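Local coordinates for uncharacterized hypothetical protein FTT_1539c (Francisella tularensis subsp. tularensis, PDB 4QVR), which is of unknown function but carries a DUF6844 domain and a signal sequence, which suggests export from the cytoplasm, at residues Ala145-Gln150 against Thr411-Lys416; Thr243-Leu248 against Lys407-Tyr412; Ser301-Asp306 against Lys327-Ala332. All coordinates share one frame; numbering follows the deposited sequence.

Interaction 1: residues Ala145-Gln150 against Thr411-Lys416; sequences ALIKAQ and TYYKTK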
# COMPACT_ATOMS: atom_id res chain seq x y z
N ALA A 145 6.54 1.60 3.97
CA ALA A 145 6.56 0.29 3.37
C ALA A 145 5.56 0.24 2.20
O ALA A 145 5.88 -0.20 1.07
CB ALA A 145 6.17 -0.75 4.40
N LEU A 146 4.33 0.65 2.45
CA LEU A 146 3.30 0.61 1.36
C LEU A 146 3.72 1.38 0.14
O LEU A 146 3.63 0.89 -0.99
CB LEU A 146 2.01 1.21 1.84
CG LEU A 146 0.86 1.26 0.83
CD1 LEU A 146 0.45 -0.15 0.41
CD2 LEU A 146 -0.31 1.98 1.47
N ILE A 147 4.19 2.61 0.35
CA ILE A 147 4.60 3.47 -0.75
C ILE A 147 5.77 2.89 -1.50
O ILE A 147 5.89 3.03 -2.72
CB ILE A 147 4.93 4.91 -0.25
CG1 ILE A 147 3.63 5.69 -0.05
CG2 ILE A 147 5.79 5.65 -1.25
CD1 ILE A 147 3.83 7.08 0.53
N LYS A 148 6.65 2.23 -0.77
CA LYS A 148 7.82 1.59 -1.37
C LYS A 148 7.36 0.41 -2.23
O LYS A 148 7.83 0.21 -3.35
CB LYS A 148 8.75 1.15 -0.28
CG LYS A 148 10.10 0.64 -0.75
CD LYS A 148 10.97 0.51 0.50
CE LYS A 148 12.41 0.22 0.16
NZ LYS A 148 12.54 -1.06 -0.56
N ALA A 149 6.41 -0.35 -1.72
CA ALA A 149 5.88 -1.48 -2.48
C ALA A 149 5.20 -0.96 -3.72
O ALA A 149 5.38 -1.52 -4.80
CB ALA A 149 4.91 -2.30 -1.63
N GLN A 150 4.42 0.11 -3.59
CA GLN A 150 3.74 0.66 -4.78
C GLN A 150 4.72 1.14 -5.83
O GLN A 150 4.52 0.92 -7.04
CB GLN A 150 2.85 1.83 -4.41
CG GLN A 150 1.62 1.38 -3.66
CD GLN A 150 0.75 2.53 -3.16
OE1 GLN A 150 1.14 3.68 -3.14
NE2 GLN A 150 -0.43 2.18 -2.70
N THR A 411 4.62 12.65 -2.46
CA THR A 411 4.23 14.04 -2.60
C THR A 411 2.74 14.10 -2.91
O THR A 411 1.99 14.83 -2.25
CB THR A 411 5.05 14.74 -3.71
OG1 THR A 411 6.44 14.75 -3.35
CG2 THR A 411 4.59 16.17 -3.93
N TYR A 412 2.33 13.31 -3.90
CA TYR A 412 0.94 13.25 -4.34
C TYR A 412 -0.02 12.88 -3.23
O TYR A 412 -1.11 13.44 -3.17
CB TYR A 412 0.79 12.25 -5.49
CG TYR A 412 -0.63 11.91 -5.88
CD1 TYR A 412 -1.37 12.75 -6.71
CD2 TYR A 412 -1.23 10.73 -5.43
CE1 TYR A 412 -2.68 12.43 -7.08
CE2 TYR A 412 -2.52 10.40 -5.79
CZ TYR A 412 -3.25 11.24 -6.61
OH TYR A 412 -4.54 10.91 -6.96
N TYR A 413 0.35 11.96 -2.35
CA TYR A 413 -0.55 11.61 -1.28
C TYR A 413 -0.68 12.76 -0.27
O TYR A 413 -1.78 13.07 0.17
CB TYR A 413 -0.17 10.31 -0.56
CG TYR A 413 -0.35 9.04 -1.38
CD1 TYR A 413 -1.58 8.73 -1.95
CD2 TYR A 413 0.69 8.12 -1.53
CE1 TYR A 413 -1.75 7.56 -2.69
CE2 TYR A 413 0.52 6.95 -2.25
CZ TYR A 413 -0.70 6.67 -2.83
OH TYR A 413 -0.86 5.52 -3.57
N LYS A 414 0.43 13.40 0.07
CA LYS A 414 0.39 14.51 1.03
C LYS A 414 -0.42 15.68 0.51
O LYS A 414 -1.13 16.30 1.28
CB LYS A 414 1.80 14.97 1.44
CG LYS A 414 2.56 13.93 2.27
CD LYS A 414 3.98 14.37 2.65
CE LYS A 414 3.97 15.55 3.62
NZ LYS A 414 5.35 15.99 3.97
N THR A 415 -0.36 15.97 -0.79
CA THR A 415 -1.11 17.10 -1.37
C THR A 415 -2.55 16.82 -1.81
O THR A 415 -3.36 17.73 -1.80
CB THR A 415 -0.37 17.76 -2.57
OG1 THR A 415 -0.29 16.85 -3.67
CG2 THR A 415 1.02 18.23 -2.18
N LYS A 416 -2.90 15.59 -2.18
CA LYS A 416 -4.27 15.34 -2.65
C LYS A 416 -5.30 15.72 -1.59
O LYS A 416 -5.13 15.44 -0.40
CB LYS A 416 -4.51 13.91 -3.15
CG LYS A 416 -5.89 13.79 -3.77
CD LYS A 416 -6.03 12.69 -4.80
CE LYS A 416 -7.33 12.87 -5.60
NZ LYS A 416 -7.49 11.88 -6.71
O HOH W 1 -2.86 3.91 -1.94
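I147 on helix 134-159 and Y413 on helix 402-415 mark the closest backbone approach of the two segments, with their CA atoms 9.6 Å apart, so side chains and one water span the gap. Y413 does most of the reaching. Its CG lies beside the backbone N (chi1 -70°), and the ring projects toward the other helix. The phenol OH then donates to the side-chain carbonyl of Q150, with Y413 OH 2.8 Å from Q150 OE1. The bond is bent at the acceptor: the C=O...OH angle is 113° and the hydroxyl sits somewhat tilted from the carbonyl plane. Seen from the ring, OE1 comes in at the edge, in plane, while the amide plane is turned 44° against it. Here two helices far apart in sequence pack in the helical part of the fold, with a polar link beside the apolar side chains of L248 and A369. A water bridges the same two groups, accepting from Q150 NE2 at 3.1 Å and donating to Y413 OH at 3.0 Å. Amide, phenol and water thus close a small hydrogen-bonded ring that uses both ends of the amide and is consistent with the amide being this way round. Next to it, I147 runs alongside Y413, pointing the other way; its CD1 lies 3.9 Å from Y413 CD2, at the ring's edge, and CG1 follows alongside CE2. I147 also touches E406 and S410 of helix 402-415.

Interaction 2: residues Thr243-Leu248 against Lys407-Tyr412; sequences TGFGNL and KTLSTY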
# COMPACT_ATOMS: atom_id res chain seq x y z
N THR A 243 0.56 3.36 -17.32
CA THR A 243 -0.03 2.07 -17.13
C THR A 243 0.18 1.65 -15.68
O THR A 243 -0.76 1.21 -15.02
CB THR A 243 0.55 1.06 -18.13
OG1 THR A 243 0.17 1.47 -19.45
CG2 THR A 243 0.01 -0.34 -17.86
N GLY A 244 1.41 1.84 -15.18
CA GLY A 244 1.76 1.56 -13.82
C GLY A 244 0.96 2.31 -12.76
O GLY A 244 0.51 1.69 -11.79
N PHE A 245 0.79 3.62 -12.91
CA PHE A 245 -0.02 4.39 -11.95
C PHE A 245 -1.49 3.99 -12.04
O PHE A 245 -2.17 3.91 -11.01
CB PHE A 245 0.10 5.89 -12.16
CG PHE A 245 1.41 6.46 -11.74
CD1 PHE A 245 1.73 6.58 -10.41
CD2 PHE A 245 2.33 6.90 -12.67
CE1 PHE A 245 2.93 7.11 -10.01
CE2 PHE A 245 3.53 7.43 -12.27
CZ PHE A 245 3.84 7.53 -10.94
N GLY A 246 -1.98 3.73 -13.25
CA GLY A 246 -3.37 3.32 -13.43
C GLY A 246 -3.70 1.97 -12.74
O GLY A 246 -4.80 1.76 -12.25
N ASN A 247 -2.73 1.07 -12.70
CA ASN A 247 -2.92 -0.24 -12.08
C ASN A 247 -2.84 -0.27 -10.56
O ASN A 247 -3.08 -1.31 -9.97
CB ASN A 247 -1.86 -1.20 -12.60
CG ASN A 247 -1.99 -1.48 -14.07
OD1 ASN A 247 -2.92 -1.03 -14.71
ND2 ASN A 247 -1.06 -2.25 -14.61
N LEU A 248 -2.46 0.84 -9.92
CA LEU A 248 -2.34 0.84 -8.46
C LEU A 248 -3.58 0.39 -7.78
O LEU A 248 -3.52 -0.19 -6.72
CB LEU A 248 -1.95 2.21 -7.90
CG LEU A 248 -0.49 2.58 -8.03
CD1 LEU A 248 -0.25 3.92 -7.35
CD2 LEU A 248 0.38 1.49 -7.45
N LYS A 407 9.14 9.27 -4.03
CA LYS A 407 8.99 10.64 -3.51
C LYS A 407 7.83 11.34 -4.24
O LYS A 407 7.00 11.99 -3.61
CB LYS A 407 10.28 11.45 -3.65
CG LYS A 407 10.24 12.73 -2.83
CD LYS A 407 11.56 13.47 -2.84
CE LYS A 407 11.51 14.69 -1.93
NZ LYS A 407 12.77 15.50 -1.98
N THR A 408 7.78 11.18 -5.55
CA THR A 408 6.70 11.76 -6.34
C THR A 408 5.34 11.26 -5.86
O THR A 408 4.39 12.00 -5.78
CB THR A 408 6.84 11.34 -7.81
OG1 THR A 408 8.18 11.62 -8.25
CG2 THR A 408 5.87 12.09 -8.68
N LEU A 409 5.28 10.00 -5.51
CA LEU A 409 4.04 9.39 -5.05
C LEU A 409 3.74 9.88 -3.63
O LEU A 409 2.59 10.22 -3.30
CB LEU A 409 4.21 7.88 -5.12
CG LEU A 409 3.05 6.93 -5.06
CD1 LEU A 409 1.97 7.27 -6.09
CD2 LEU A 409 3.62 5.55 -5.31
N SER A 410 4.77 9.92 -2.80
CA SER A 410 4.64 10.44 -1.45
C SER A 410 4.14 11.90 -1.48
O SER A 410 3.34 12.33 -0.64
CB SER A 410 5.98 10.37 -0.74
OG SER A 410 5.88 11.00 0.52
N THR A 411 4.62 12.65 -2.46
CA THR A 411 4.23 14.04 -2.60
C THR A 411 2.74 14.10 -2.91
O THR A 411 1.99 14.83 -2.25
CB THR A 411 5.05 14.74 -3.71
OG1 THR A 411 6.44 14.75 -3.35
CG2 THR A 411 4.59 16.17 -3.93
N TYR A 412 2.33 13.31 -3.90
CA TYR A 412 0.94 13.25 -4.34
C TYR A 412 -0.02 12.88 -3.23
O TYR A 412 -1.11 13.44 -3.17
CB TYR A 412 0.79 12.25 -5.49
CG TYR A 412 -0.63 11.91 -5.88
CD1 TYR A 412 -1.37 12.75 -6.71
CD2 TYR A 412 -1.23 10.73 -5.43
CE1 TYR A 412 -2.68 12.43 -7.08
CE2 TYR A 412 -2.52 10.40 -5.79
CZ TYR A 412 -3.25 11.24 -6.61
OH TYR A 412 -4.54 10.91 -6.96
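F245 and L409 face each other between helix 224-246 and helix 402-415, their CA atoms 9.4 Å apart, and the contact across the gap is entirely apolar. One methyl carries it. L409 CD1 lies 4.0 Å from F245 CE1, near the ring plane, so the leucine touches the edge of the phenyl group. The same methyl meets L248, with L409 CD1 4.2 Å from L248 CD1. L409 can serve both because its CG is anti to the backbone N (chi1 -164°), which carries the branch out to where F245 and L248 converge. F245 and L409 run past each other in opposite directions, and all three residues are buried. These separations are ordinary van der Waals distances, with no sign of strain.

Hydrogen bonding stays within each segment or goes to other parts of the chain. T411 OG1 donates back to K407 O at 2.8 Å, from above the carbonyl plane; that oxygen also accepts T411 N, so two donors from a single residue grip it. N247 is held by K278 and Y153 through its amide oxygen and nitrogen respectively.

Neighbouring helices complete the apolar cluster: I154 touches F245 and L248, A377 touches F245, and M372 in a loop meets F245 and L248. This is the buried core of a helical bundle, built from helices 134-159, 224-246, 374-385 and 402-415, drawn from several parts of the chain.

Interaction 3: residues Ser301-Asp306 against Lys327-Ala332; sequences SDLYKD and KPYILA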
# COMPACT_ATOMS: atom_id res chain seq x y z
N SER A 301 -17.28 -9.31 11.12
CA SER A 301 -17.17 -9.56 12.56
C SER A 301 -17.01 -11.05 12.85
O SER A 301 -16.66 -11.44 13.96
CB SER A 301 -18.40 -9.02 13.31
OG SER A 301 -18.48 -7.61 13.26
N ASP A 302 -17.25 -11.88 11.84
CA ASP A 302 -17.14 -13.31 11.97
C ASP A 302 -15.70 -13.75 11.63
O ASP A 302 -15.23 -14.77 12.12
CB ASP A 302 -18.18 -13.98 11.05
CG ASP A 302 -18.84 -15.20 11.68
OD1 ASP A 302 -18.81 -15.35 12.92
OD2 ASP A 302 -19.45 -16.00 10.93
N LEU A 303 -14.99 -12.98 10.79
CA LEU A 303 -13.58 -13.27 10.45
C LEU A 303 -12.64 -12.89 11.61
O LEU A 303 -11.45 -13.23 11.57
CB LEU A 303 -13.11 -12.51 9.20
CG LEU A 303 -13.78 -12.73 7.84
CD1 LEU A 303 -13.15 -11.79 6.82
CD2 LEU A 303 -13.70 -14.18 7.36
N TYR A 304 -13.15 -12.12 12.58
CA TYR A 304 -12.40 -11.72 13.77
C TYR A 304 -13.04 -12.45 14.92
O TYR A 304 -13.51 -11.85 15.88
CB TYR A 304 -12.45 -10.21 13.97
CG TYR A 304 -11.75 -9.53 12.85
CD1 TYR A 304 -10.37 -9.62 12.74
CD2 TYR A 304 -12.45 -8.84 11.88
CE1 TYR A 304 -9.69 -9.02 11.69
CE2 TYR A 304 -11.78 -8.25 10.82
CZ TYR A 304 -10.40 -8.34 10.73
OH TYR A 304 -9.72 -7.75 9.69
N LYS A 305 -13.03 -13.77 14.77
CA LYS A 305 -13.65 -14.71 15.70
C LYS A 305 -13.25 -14.58 17.17
O LYS A 305 -13.93 -13.87 17.93
CB LYS A 305 -13.35 -16.15 15.19
CG LYS A 305 -14.41 -17.21 15.46
CD LYS A 305 -14.60 -17.55 16.92
CE LYS A 305 -15.66 -18.63 17.08
NZ LYS A 305 -15.88 -19.02 18.50
N ASP A 306 -12.18 -15.23 17.60
CA ASP A 306 -11.60 -14.95 18.90
C ASP A 306 -10.18 -14.45 18.66
O ASP A 306 -9.23 -14.86 19.33
CB ASP A 306 -11.65 -16.16 19.85
CG ASP A 306 -13.06 -16.42 20.37
OD1 ASP A 306 -13.98 -16.64 19.55
OD2 ASP A 306 -13.26 -16.42 21.60
N LYS A 327 -20.81 -9.74 -1.37
CA LYS A 327 -20.47 -8.32 -1.56
C LYS A 327 -19.09 -7.95 -1.02
O LYS A 327 -18.74 -8.31 0.11
CB LYS A 327 -21.50 -7.40 -0.86
CG LYS A 327 -22.85 -7.28 -1.54
CD LYS A 327 -22.73 -6.56 -2.88
CE LYS A 327 -24.09 -6.35 -3.53
NZ LYS A 327 -23.97 -5.62 -4.82
N PRO A 328 -18.30 -7.22 -1.83
CA PRO A 328 -17.00 -6.82 -1.36
C PRO A 328 -17.09 -5.69 -0.36
O PRO A 328 -17.98 -4.86 -0.41
CB PRO A 328 -16.28 -6.33 -2.62
CG PRO A 328 -17.37 -6.01 -3.60
CD PRO A 328 -18.52 -6.90 -3.26
N TYR A 329 -16.15 -5.67 0.56
CA TYR A 329 -16.11 -4.62 1.53
C TYR A 329 -14.64 -4.37 1.79
O TYR A 329 -13.79 -5.22 1.52
CB TYR A 329 -16.87 -5.03 2.79
CG TYR A 329 -16.34 -6.30 3.40
CD1 TYR A 329 -15.11 -6.33 4.00
CD2 TYR A 329 -17.07 -7.47 3.37
CE1 TYR A 329 -14.60 -7.47 4.56
CE2 TYR A 329 -16.57 -8.63 3.93
CZ TYR A 329 -15.34 -8.62 4.53
OH TYR A 329 -14.80 -9.74 5.11
N ILE A 330 -14.34 -3.20 2.33
CA ILE A 330 -12.98 -2.85 2.61
C ILE A 330 -12.80 -2.68 4.11
O ILE A 330 -13.57 -1.97 4.74
CB ILE A 330 -12.63 -1.55 1.89
CG1 ILE A 330 -12.77 -1.81 0.38
CG2 ILE A 330 -11.22 -1.09 2.25
CD1 ILE A 330 -12.95 -0.56 -0.45
N LEU A 331 -11.80 -3.35 4.66
CA LEU A 331 -11.50 -3.24 6.07
C LEU A 331 -10.30 -2.35 6.18
O LEU A 331 -9.46 -2.34 5.30
CB LEU A 331 -11.17 -4.59 6.67
CG LEU A 331 -12.24 -5.65 6.56
CD1 LEU A 331 -11.78 -6.90 7.29
CD2 LEU A 331 -13.54 -5.14 7.14
N ALA A 332 -10.24 -1.57 7.25
CA ALA A 332 -9.15 -0.67 7.52
C ALA A 332 -8.78 -0.83 8.97
O ALA A 332 -9.66 -0.72 9.85
CB ALA A 332 -9.56 0.76 7.27
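Y329 holds its CG between the backbone N and the carbonyl carbon (chi1 57°), the crowded position, and this swings its ring from the strand toward L303. L303 takes a different rotamer: CG lies beside the backbone N (chi1 -61°) with the chain extended beyond it, so CD1 leads. The two side chains come from opposite directions, and L303 CD1 ends 3.1 Å from Y329 OH, a tight approach at the ring's edge, near its plane. Only apolar groups of the facing segment meet this hydroxyl. It is buried with no hydrogen-bonding partner in the model, which should make its burial costly.

The second pair works the other way round, with the ring on the 301-306 side and the leucine on the strand. Y304 does not aim its CB bond at the strand, but the long ring carries its far end there. L331 brings CD1 to the ring's edge: it lies 3.3 Å from Y304 OH and 3.8 Å from Y304 CE2, again close to the ring plane. Unlike that of Y329, the Y304 hydroxyl has a polar partner, a hydrogen bond with the hydroxyl of Y333 farther along the same strand as L331. L331 therefore packs against a phenol whose position is also set by that bond.

Within the fold, the short helix 300-303 and the turn after it cover one part of an antiparallel sheet. Strand 328-337 is bonded there between 318-322, through Y329 with G321 and L331 with R319, and 440-448. I77 of helix 67-78 packs on L303, Y304 and L331, V445 touches Y304 and L331, and I330 and A332 meet helix 349-370.

How the interactions relate
Going from the N terminus, helix 134-159 comes first, and interaction 1 joins it to helix 402-415, closing the longest loop. Interaction 2 starts later, on helix 224-246, and returns to the same helix 402-415, sharing T411 and Y412 with interaction 1. The two lie side by side, centres about 7 Å apart, and touch where Q150 packs on L248 and L409, and Y413 on L248. Interaction 3 closes a short loop of 20 residues, nested inside both others but distant, with its nearest atoms about 11 Å from either. Together, interactions 1 and 2 bind three helices, while interaction 3 holds helix 300-303 onto the four-stranded sheet.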